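PDB 5GVV: glycosyl transferase family 8 from Streptococcus pneumoniae, which transfers galactose from UDP-galactose to the terminal glucose of the already glycosylated serine-rich repeat protein PsrP, using manganese as cofactor. Local coordinates for residues H303-A308 with E337-A342; Y196-G201 with F215-E220; I36-Q41 with Q45-Q50. All blocks are in the same frame, centred on the assembly; numbering follows the deposited sequence.

Contacts 1 and 3 both lay a helix on a strand of a parallel run, but in different sheets: contact 3 (36-41 with 45-50) lies near the middle of the chain in the catalytic family 8 region, contact 1 (303-308 with 337-342) in the separate six-stranded parallel sheet. All touching residues of contact 3 are buried; contact 1 is mostly so. Contact 2 (196-201 with 215-220) joins two loops at the periphery, about 53 Å from contact 1 between centres, and is partly buried. Aliphatic groups meet in contact 1, aliphatic groups and one phenyl ring in contact 2, aromatics and an amide in contact 3. Across the dimer, F215 of one subunit packs on Q338 of the other.

Contact 1: H303-A308 with E337-A342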
loop_
_atom_site.group_PDB
_atom_site.type_symbol
_atom_site.label_atom_id
_atom_site.label_comp_id
_atom_site.label_asym_id
_atom_site.label_seq_id
_atom_site.Cartn_x
_atom_site.Cartn_y
_atom_site.Cartn_z
ATOM N N HIS A 303 10.497 -18.791 -18.145
ATOM C CA HIS A 303 9.569 -18.636 -17.031
ATOM C C HIS A 303 9.089 -20.016 -16.598
ATOM O O HIS A 303 8.374 -20.702 -17.344
ATOM C CB HIS A 303 8.388 -17.753 -17.450
ATOM C CG HIS A 303 7.477 -17.367 -16.324
ATOM N ND1 HIS A 303 6.415 -16.503 -16.488
ATOM C CD2 HIS A 303 7.466 -17.727 -15.017
ATOM C CE1 HIS A 303 5.792 -16.347 -15.335
ATOM N NE2 HIS A 303 6.406 -17.085 -14.426
ATOM N N PHE A 304 9.493 -20.427 -15.400
ATOM C CA PHE A 304 9.108 -21.733 -14.881
ATOM C C PHE A 304 7.839 -21.618 -14.057
ATOM O O PHE A 304 7.703 -20.706 -13.234
ATOM C CB PHE A 304 10.208 -22.305 -13.985
ATOM C CG PHE A 304 11.533 -22.464 -14.663
ATOM C CD1 PHE A 304 11.904 -23.687 -15.208
ATOM C CD2 PHE A 304 12.428 -21.403 -14.721
ATOM C CE1 PHE A 304 13.147 -23.847 -15.821
ATOM C CE2 PHE A 304 13.668 -21.548 -15.333
ATOM C CZ PHE A 304 14.025 -22.774 -15.885
ATOM N N HIS A 305 6.911 -22.543 -14.273
ATOM C CA HIS A 305 5.699 -22.589 -13.473
ATOM C C HIS A 305 5.686 -23.900 -12.705
ATOM O O HIS A 305 5.636 -24.977 -13.309
ATOM C CB HIS A 305 4.461 -22.476 -14.372
ATOM C CG HIS A 305 4.475 -21.277 -15.267
ATOM N ND1 HIS A 305 3.752 -20.131 -14.994
ATOM C CD2 HIS A 305 5.128 -21.038 -16.429
ATOM C CE1 HIS A 305 3.967 -19.240 -15.947
ATOM N NE2 HIS A 305 4.795 -19.768 -16.832
ATOM N N ILE A 306 5.752 -23.813 -11.380
ATOM C CA ILE A 306 5.745 -25.007 -10.541
ATOM C C ILE A 306 4.425 -25.074 -9.785
ATOM O O ILE A 306 4.128 -24.201 -8.963
ATOM C CB ILE A 306 6.924 -25.025 -9.549
ATOM C CG1 ILE A 306 8.243 -24.762 -10.280
ATOM C CG2 ILE A 306 6.984 -26.365 -8.819
ATOM C CD1 ILE A 306 8.510 -25.736 -11.427
ATOM N N VAL A 307 3.633 -26.104 -10.078
ATOM C CA VAL A 307 2.278 -26.212 -9.552
ATOM C C VAL A 307 2.201 -27.362 -8.556
ATOM O O VAL A 307 2.877 -28.374 -8.722
ATOM C CB VAL A 307 1.282 -26.447 -10.706
ATOM C CG1 VAL A 307 -0.155 -26.437 -10.211
ATOM C CG2 VAL A 307 1.472 -25.384 -11.782
ATOM N N ALA A 308 1.402 -27.194 -7.505
ATOM C CA ALA A 308 1.111 -28.277 -6.574
ATOM C C ALA A 308 -0.356 -28.192 -6.196
ATOM O O ALA A 308 -0.968 -27.131 -6.334
ATOM C CB ALA A 308 1.988 -28.185 -5.336
ATOM N N GLU A 337 -4.409 -27.482 -15.779
ATOM C CA GLU A 337 -4.685 -27.708 -17.198
ATOM C C GLU A 337 -4.507 -26.433 -18.025
ATOM O O GLU A 337 -3.950 -26.478 -19.126
ATOM C CB GLU A 337 -6.092 -28.286 -17.410
ATOM C CG GLU A 337 -6.468 -28.437 -18.886
ATOM C CD GLU A 337 -7.768 -29.193 -19.110
ATOM O OE1 GLU A 337 -8.707 -29.053 -18.296
ATOM O OE2 GLU A 337 -7.850 -29.919 -20.122
ATOM N N GLN A 338 -4.972 -25.299 -17.497
ATOM C CA GLN A 338 -4.871 -24.037 -18.225
ATOM C C GLN A 338 -3.421 -23.574 -18.343
ATOM O O GLN A 338 -3.034 -22.973 -19.349
ATOM C CB GLN A 338 -5.727 -22.949 -17.565
ATOM C CG GLN A 338 -7.231 -23.231 -17.607
ATOM C CD GLN A 338 -7.718 -23.556 -19.008
ATOM O OE1 GLN A 338 -7.475 -22.803 -19.950
ATOM N NE2 GLN A 338 -8.395 -24.691 -19.156
ATOM N N ILE A 339 -2.625 -23.850 -17.315
ATOM C CA ILE A 339 -1.200 -23.520 -17.344
ATOM C C ILE A 339 -0.470 -24.382 -18.377
ATOM O O ILE A 339 0.398 -23.890 -19.101
ATOM C CB ILE A 339 -0.548 -23.668 -15.947
ATOM C CG1 ILE A 339 -1.191 -22.685 -14.965
ATOM C CG2 ILE A 339 0.965 -23.424 -16.011
ATOM C CD1 ILE A 339 -0.735 -22.837 -13.518
ATOM N N VAL A 340 -0.829 -25.661 -18.452
ATOM C CA VAL A 340 -0.221 -26.560 -19.433
ATOM C C VAL A 340 -0.493 -26.087 -20.864
ATOM O O VAL A 340 0.427 -25.998 -21.677
ATOM C CB VAL A 340 -0.696 -28.017 -19.249
ATOM C CG1 VAL A 340 -0.119 -28.906 -20.343
ATOM C CG2 VAL A 340 -0.271 -28.542 -17.881
ATOM N N ILE A 341 -1.752 -25.773 -21.162
ATOM C CA ILE A 341 -2.129 -25.229 -22.469
ATOM C C ILE A 341 -1.284 -24.005 -22.827
ATOM O O ILE A 341 -0.902 -23.812 -23.982
ATOM C CB ILE A 341 -3.626 -24.841 -22.494
ATOM C CG1 ILE A 341 -4.508 -26.079 -22.313
ATOM C CG2 ILE A 341 -3.991 -24.119 -23.786
ATOM C CD1 ILE A 341 -5.991 -25.751 -22.214
ATOM N N ALA A 342 -0.980 -23.191 -21.823
ATOM C CA ALA A 342 -0.221 -21.959 -22.021
ATOM C C ALA A 342 1.298 -22.161 -22.076
ATOM O O ALA A 342 2.037 -21.225 -22.395
ATOM C CB ALA A 342 -0.579 -20.959 -20.939
#
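The six parallel strands of this part of the chain run in the order 3-2-1-4-5-6, as in a Rossmann-like fold, and the contact sets its second strand, 302-307, against helix 333-342, the crossover between strands 325-328 and 345-348. I339 is the one helix residue of 337-342 that touches the strand, and it does so with two separate branches. Its CG1 lies anti to the carbonyl carbon (chi1 -63°) and CD1 extends the chain, carrying that methyl to V307, whose CG2 it meets at 3.8 Å. The CG2 branch turns instead to H305 and comes within 4.0 Å of H305 CB, with the imidazole lying obliquely to the methyl. H305 and V307, two positions apart, present their side chains on the same face of the strand, which explains how one isoleucine spans both. The V307 and I339 side chains run past one another in opposite directions.

The imidazole of H305 is held at both nitrogens: ND1 bonds to the hydroxyl of Y328 and NE2 to OE1 of Q279, the latter consistent with a proton on NE2. It also rests on H303, with H305 CE1 3.5 Å above the plane of the H303 ring and over its centre. This buried polar ring is therefore fixed in rotation right beside the apolar contact.

On the same side of the sheet, I339 reaches V281 of strand 278-283 and Y328 of strand 325-328, and so bridges the flanking strands as well. F304 and I306 face the other way, onto helix 292-298, which places the strand between two helical layers.

Contact 2: Y196-G201 with F215-E220; sequences YNFQIG and FDIPLE
F198 offers its phenyl ring to I217 and L219, which come to different corners of it. With CG anti to the backbone N (chi1 -165°), the ring extends toward 215-220. I217 CG2 arrives at the edge, near the ring plane, and is 3.8 Å from F198 CE2. L219 CD2 comes obliquely to the other meta carbon, 3.7 Å from F198 CE1, and its side chain crosses that of F198 at about a right angle; both methyls also touch CZ. Chi2 of 179° sends L219 CD1 on along the chain and leaves CD2, the side branch, to meet the ring. I200 adds a third aliphatic group: its CG2 takes the crowded position between N and the carbonyl carbon, while the other branch turns CD1 toward L219 CD2, 4.1 Å away, and into the plane of the F198 ring.

An inverse gamma turn centred on Q199, closed by I200 N bonding to F198 O at 2.9 Å, brings F198 and I200 to the same neighbour. The side-chain amide of Q199 is itself fixed by three bonds: NE2 donates to N197 O at 3.0 Å (158° at the hydrogen) and also bonds to R132 O, while OE1 receives C134 N.

N197 OD1 bonds to ND1 of H227, a manganese ligand, so the loop reaches the metal site as a second shell. Backbone bonds from F198 to I225 and H227 run it along strand 225-227, F135 meets the F198 ring edge-to-face, and helix 203-208 links the two segments.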
loop_
_atom_site.group_PDB
_atom_site.type_symbol
_atom_site.label_atom_id
_atom_site.label_comp_id
_atom_site.label_asym_id
_atom_site.label_seq_id
_atom_site.Cartn_x
_atom_site.Cartn_y
_atom_site.Cartn_z
ATOM N N TYR A 196 21.817 12.442 10.325
ATOM C CA TYR A 196 21.828 11.210 9.533
ATOM C C TYR A 196 20.898 10.152 10.126
ATOM O O TYR A 196 20.778 9.037 9.603
ATOM C CB TYR A 196 23.251 10.677 9.398
ATOM C CG TYR A 196 24.088 11.467 8.420
ATOM C CD1 TYR A 196 23.791 11.450 7.067
ATOM C CD2 TYR A 196 25.175 12.221 8.847
ATOM C CE1 TYR A 196 24.544 12.158 6.163
ATOM C CE2 TYR A 196 25.937 12.937 7.949
ATOM C CZ TYR A 196 25.616 12.899 6.606
ATOM O OH TYR A 196 26.367 13.606 5.696
ATOM N N ASN A 197 20.249 10.525 11.223
ATOM C CA ASN A 197 19.189 9.731 11.837
ATOM C C ASN A 197 18.438 10.655 12.786
ATOM O O ASN A 197 18.549 10.531 14.011
ATOM C CB ASN A 197 19.769 8.543 12.604
ATOM C CG ASN A 197 18.705 7.547 13.044
ATOM O OD1 ASN A 197 17.506 7.833 13.015
ATOM N ND2 ASN A 197 19.148 6.379 13.478
ATOM N N PHE A 198 17.695 11.597 12.214
ATOM C CA PHE A 198 17.043 12.644 12.991
ATOM C C PHE A 198 15.682 12.140 13.449
ATOM O O PHE A 198 14.725 12.063 12.659
ATOM C CB PHE A 198 16.903 13.910 12.146
ATOM C CG PHE A 198 16.571 15.150 12.942
ATOM C CD1 PHE A 198 15.255 15.455 13.262
ATOM C CD2 PHE A 198 17.581 16.009 13.365
ATOM C CE1 PHE A 198 14.946 16.600 13.996
ATOM C CE2 PHE A 198 17.280 17.157 14.094
ATOM C CZ PHE A 198 15.960 17.449 14.406
ATOM N N GLN A 199 15.601 11.796 14.731
ATOM C CA GLN A 199 14.444 11.085 15.258
ATOM C C GLN A 199 13.281 12.006 15.625
ATOM O O GLN A 199 12.949 12.208 16.799
ATOM C CB GLN A 199 14.879 10.177 16.411
ATOM C CG GLN A 199 15.853 9.086 15.929
ATOM C CD GLN A 199 16.923 8.749 16.944
ATOM O OE1 GLN A 199 16.617 8.371 18.073
ATOM N NE2 GLN A 199 18.192 8.882 16.548
ATOM N N ILE A 200 12.655 12.545 14.584
ATOM C CA ILE A 200 11.524 13.448 14.723
ATOM C C ILE A 200 10.323 12.738 15.360
ATOM O O ILE A 200 9.397 13.382 15.864
ATOM C CB ILE A 200 11.141 14.032 13.345
ATOM C CG1 ILE A 200 10.291 15.295 13.495
ATOM C CG2 ILE A 200 10.450 12.985 12.480
ATOM C CD1 ILE A 200 11.102 16.533 13.822
ATOM N N GLY A 201 10.349 11.407 15.353
ATOM C CA GLY A 201 9.290 10.630 15.972
ATOM C C GLY A 201 9.304 10.740 17.489
ATOM O O GLY A 201 8.321 10.390 18.152
ATOM N N PHE A 215 12.727 20.921 20.676
ATOM C CA PHE A 215 11.885 21.643 19.729
ATOM C C PHE A 215 12.528 22.927 19.213
ATOM O O PHE A 215 11.970 23.600 18.342
ATOM C CB PHE A 215 10.514 21.937 20.352
ATOM C CG PHE A 215 9.739 20.698 20.697
ATOM C CD1 PHE A 215 8.984 20.050 19.729
ATOM C CD2 PHE A 215 9.782 20.167 21.981
ATOM C CE1 PHE A 215 8.278 18.897 20.035
ATOM C CE2 PHE A 215 9.077 19.012 22.296
ATOM C CZ PHE A 215 8.326 18.375 21.321
ATOM N N ASP A 216 13.699 23.262 19.751
ATOM C CA ASP A 216 14.451 24.419 19.277
ATOM C C ASP A 216 15.536 24.001 18.280
ATOM O O ASP A 216 16.231 24.843 17.711
ATOM C CB ASP A 216 15.061 25.188 20.454
ATOM C CG ASP A 216 14.011 25.842 21.331
ATOM O OD1 ASP A 216 12.938 26.210 20.808
ATOM O OD2 ASP A 216 14.257 25.993 22.548
ATOM N N ILE A 217 15.686 22.696 18.075
ATOM C CA ILE A 217 16.615 22.198 17.071
ATOM C C ILE A 217 16.064 22.538 15.685
ATOM O O ILE A 217 14.915 22.224 15.378
ATOM C CB ILE A 217 16.854 20.677 17.213
ATOM C CG1 ILE A 217 17.275 20.338 18.646
ATOM C CG2 ILE A 217 17.909 20.195 16.223
ATOM C CD1 ILE A 217 17.745 18.899 18.835
ATOM N N PRO A 218 16.885 23.201 14.853
ATOM C CA PRO A 218 16.485 23.691 13.525
ATOM C C PRO A 218 16.016 22.582 12.580
ATOM O O PRO A 218 16.642 21.518 12.528
ATOM C CB PRO A 218 17.778 24.316 12.986
ATOM C CG PRO A 218 18.554 24.701 14.214
ATOM C CD PRO A 218 18.263 23.599 15.195
ATOM N N LEU A 219 14.946 22.849 11.831
ATOM C CA LEU A 219 14.403 21.893 10.869
ATOM C C LEU A 219 14.527 22.415 9.432
ATOM O O LEU A 219 14.157 21.726 8.472
ATOM C CB LEU A 219 12.939 21.584 11.190
ATOM C CG LEU A 219 12.615 21.100 12.604
ATOM C CD1 LEU A 219 11.121 20.869 12.780
ATOM C CD2 LEU A 219 13.387 19.841 12.940
ATOM N N GLU A 220 15.031 23.641 9.300
ATOM C CA GLU A 220 15.324 24.236 8.000
ATOM C C GLU A 220 16.818 24.496 7.922
ATOM O O GLU A 220 17.355 25.268 8.716
ATOM C CB GLU A 220 14.555 25.549 7.800
ATOM C CG GLU A 220 13.235 25.401 7.042
ATOM C CD GLU A 220 13.435 24.983 5.594
ATOM O OE1 GLU A 220 12.572 24.254 5.054
ATOM O OE2 GLU A 220 14.455 25.391 4.993
#

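Contact 3: I36-Q41 with Q45-Q50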
loop_
_atom_site.group_PDB
_atom_site.type_symbol
_atom_site.label_atom_id
_atom_site.label_comp_id
_atom_site.label_asym_id
_atom_site.label_seq_id
_atom_site.Cartn_x
_atom_site.Cartn_y
_atom_site.Cartn_z
ATOM N N ILE A 36 20.313 -1.991 -3.864
ATOM C CA ILE A 36 19.422 -2.117 -2.719
ATOM C C ILE A 36 19.043 -3.570 -2.441
ATOM O O ILE A 36 18.489 -4.256 -3.303
ATOM C CB ILE A 36 18.137 -1.288 -2.925
ATOM C CG1 ILE A 36 18.473 0.207 -2.985
ATOM C CG2 ILE A 36 17.143 -1.555 -1.807
ATOM C CD1 ILE A 36 17.291 1.092 -3.300
ATOM N N TYR A 37 19.337 -4.031 -1.228
ATOM C CA TYR A 37 18.862 -5.332 -0.771
ATOM C C TYR A 37 17.580 -5.115 0.026
ATOM O O TYR A 37 17.477 -4.150 0.786
ATOM C CB TYR A 37 19.901 -6.004 0.130
ATOM C CG TYR A 37 21.219 -6.347 -0.531
ATOM C CD1 TYR A 37 21.508 -7.655 -0.900
ATOM C CD2 TYR A 37 22.189 -5.374 -0.758
ATOM C CE1 TYR A 37 22.714 -7.985 -1.491
ATOM C CE2 TYR A 37 23.409 -5.700 -1.352
ATOM C CZ TYR A 37 23.661 -7.009 -1.715
ATOM O OH TYR A 37 24.863 -7.353 -2.309
ATOM N N LEU A 38 16.596 -5.994 -0.150
ATOM C CA LEU A 38 15.383 -5.920 0.664
ATOM C C LEU A 38 15.079 -7.265 1.300
ATOM O O LEU A 38 14.652 -8.205 0.623
ATOM C CB LEU A 38 14.185 -5.442 -0.159
ATOM C CG LEU A 38 12.822 -5.429 0.545
ATOM C CD1 LEU A 38 12.896 -4.630 1.829
ATOM C CD2 LEU A 38 11.755 -4.851 -0.379
ATOM N N LEU A 39 15.311 -7.356 2.605
ATOM C CA LEU A 39 15.026 -8.581 3.342
ATOM C C LEU A 39 13.527 -8.688 3.611
ATOM O O LEU A 39 12.921 -7.766 4.161
ATOM C CB LEU A 39 15.818 -8.615 4.653
ATOM C CG LEU A 39 17.234 -9.203 4.578
ATOM C CD1 LEU A 39 18.138 -8.355 3.707
ATOM C CD2 LEU A 39 17.846 -9.390 5.973
ATOM N N ASN A 40 12.926 -9.799 3.198
ATOM C CA ASN A 40 11.486 -9.987 3.361
ATOM C C ASN A 40 11.109 -11.459 3.277
ATOM O O ASN A 40 11.937 -12.293 2.913
ATOM C CB ASN A 40 10.716 -9.199 2.294
ATOM C CG ASN A 40 10.843 -9.814 0.902
ATOM O OD1 ASN A 40 9.882 -10.370 0.364
ATOM N ND2 ASN A 40 12.028 -9.703 0.308
ATOM N N GLN A 41 9.860 -11.773 3.610
ATOM C CA GLN A 41 9.359 -13.141 3.508
ATOM C C GLN A 41 8.244 -13.247 2.487
ATOM O O GLN A 41 8.113 -14.263 1.805
ATOM C CB GLN A 41 8.791 -13.618 4.845
ATOM C CG GLN A 41 9.764 -13.691 6.002
ATOM C CD GLN A 41 9.157 -14.401 7.200
ATOM O OE1 GLN A 41 8.653 -13.767 8.128
ATOM N NE2 GLN A 41 9.191 -15.726 7.177
ATOM N N GLN A 45 6.448 -11.057 -6.111
ATOM C CA GLN A 45 7.506 -10.945 -7.108
ATOM C C GLN A 45 7.255 -9.828 -8.122
ATOM O O GLN A 45 8.207 -9.232 -8.636
ATOM C CB GLN A 45 7.660 -12.278 -7.845
ATOM C CG GLN A 45 8.315 -13.384 -7.019
ATOM C CD GLN A 45 8.064 -14.763 -7.596
ATOM O OE1 GLN A 45 6.947 -15.280 -7.526
ATOM N NE2 GLN A 45 9.097 -15.364 -8.175
ATOM N N GLU A 46 5.981 -9.561 -8.411
ATOM C CA GLU A 46 5.598 -8.530 -9.372
ATOM C C GLU A 46 6.069 -7.150 -8.936
ATOM O O GLU A 46 6.457 -6.319 -9.765
ATOM C CB GLU A 46 4.075 -8.501 -9.564
ATOM C CG GLU A 46 3.504 -9.694 -10.332
ATOM C CD GLU A 46 3.203 -10.882 -9.445
ATOM O OE1 GLU A 46 3.548 -10.850 -8.248
ATOM O OE2 GLU A 46 2.610 -11.858 -9.950
ATOM N N TRP A 47 6.016 -6.900 -7.634
ATOM C CA TRP A 47 6.486 -5.632 -7.091
ATOM C C TRP A 47 7.982 -5.497 -7.337
ATOM O O TRP A 47 8.443 -4.470 -7.835
ATOM C CB TRP A 47 6.167 -5.533 -5.595
ATOM C CG TRP A 47 6.554 -4.204 -4.980
ATOM C CD1 TRP A 47 5.798 -3.063 -4.929
ATOM C CD2 TRP A 47 7.791 -3.891 -4.335
ATOM N NE1 TRP A 47 6.496 -2.059 -4.289
ATOM C CE2 TRP A 47 7.725 -2.545 -3.919
ATOM C CE3 TRP A 47 8.953 -4.622 -4.071
ATOM C CZ2 TRP A 47 8.777 -1.914 -3.249
ATOM C CZ3 TRP A 47 9.997 -3.994 -3.404
ATOM C CH2 TRP A 47 9.900 -2.654 -3.001
ATOM N N PHE A 48 8.733 -6.546 -7.011
ATOM C CA PHE A 48 10.176 -6.547 -7.218
ATOM C C PHE A 48 10.565 -6.343 -8.679
ATOM O O PHE A 48 11.475 -5.567 -8.967
ATOM C CB PHE A 48 10.785 -7.858 -6.713
ATOM C CG PHE A 48 11.177 -7.824 -5.270
ATOM C CD1 PHE A 48 12.382 -7.253 -4.884
ATOM C CD2 PHE A 48 10.351 -8.374 -4.299
ATOM C CE1 PHE A 48 12.757 -7.217 -3.552
ATOM C CE2 PHE A 48 10.714 -8.346 -2.962
ATOM C CZ PHE A 48 11.922 -7.766 -2.587
ATOM N N SER A 49 9.886 -7.035 -9.597
ATOM C CA SER A 49 10.199 -6.908 -11.021
ATOM C C SER A 49 10.166 -5.465 -11.526
ATOM O O SER A 49 11.101 -5.016 -12.196
ATOM C CB SER A 49 9.276 -7.788 -11.866
ATOM O OG SER A 49 9.549 -9.157 -11.634
ATOM N N GLN A 50 9.100 -4.739 -11.197
ATOM C CA GLN A 50 8.942 -3.368 -11.674
ATOM C C GLN A 50 9.934 -2.399 -11.037
ATOM O O GLN A 50 10.561 -1.588 -11.729
ATOM C CB GLN A 50 7.517 -2.872 -11.422
ATOM C CG GLN A 50 7.259 -1.485 -12.006
ATOM C CD GLN A 50 7.382 -1.463 -13.520
ATOM O OE1 GLN A 50 6.516 -1.973 -14.225
ATOM N NE2 GLN A 50 8.466 -0.882 -14.024
#
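N40 OD1 is gripped by two groups, the backbone N of I43 and the amine of K66, while its ND2 bonds to D64 OD1 and to L38 O. The bond from N40 ND2 to L38 O is 3.0 Å long, bent to 148° at the hydrogen, with the donor above the carbonyl plane. With both its oxygen and its nitrogen bonded, the amide is held against F48: N40 ND2 lies 3.5 Å from F48 CZ, and the amide and ring planes are 31° apart. N40 reaches this position with CG placed between the backbone N and the carbonyl carbon.

Strand 34-40 and helix 45-57 open a beta-alpha-beta unit completed by strand 61-66; the axes of segments 36-40 and 45-50 run antiparallel (173°) and approach to 12.2 Å, a spacing filled by side chains. L38 CD2 packs against both aromatics, 3.6 Å from W47 CZ3 and 3.7 Å from F48 CZ. The two rings also touch each other, W47 CE3 lying 4.0 Å above the plane of the F48 ring, toward its rim. The indole NE1 bonds to E21 OE1 of helix 17-30. One residue before W47, E46 forms a salt bridge to R244 of the second subunit, while at the strand the L38 side chain comes about 7 Å from the bound UDP.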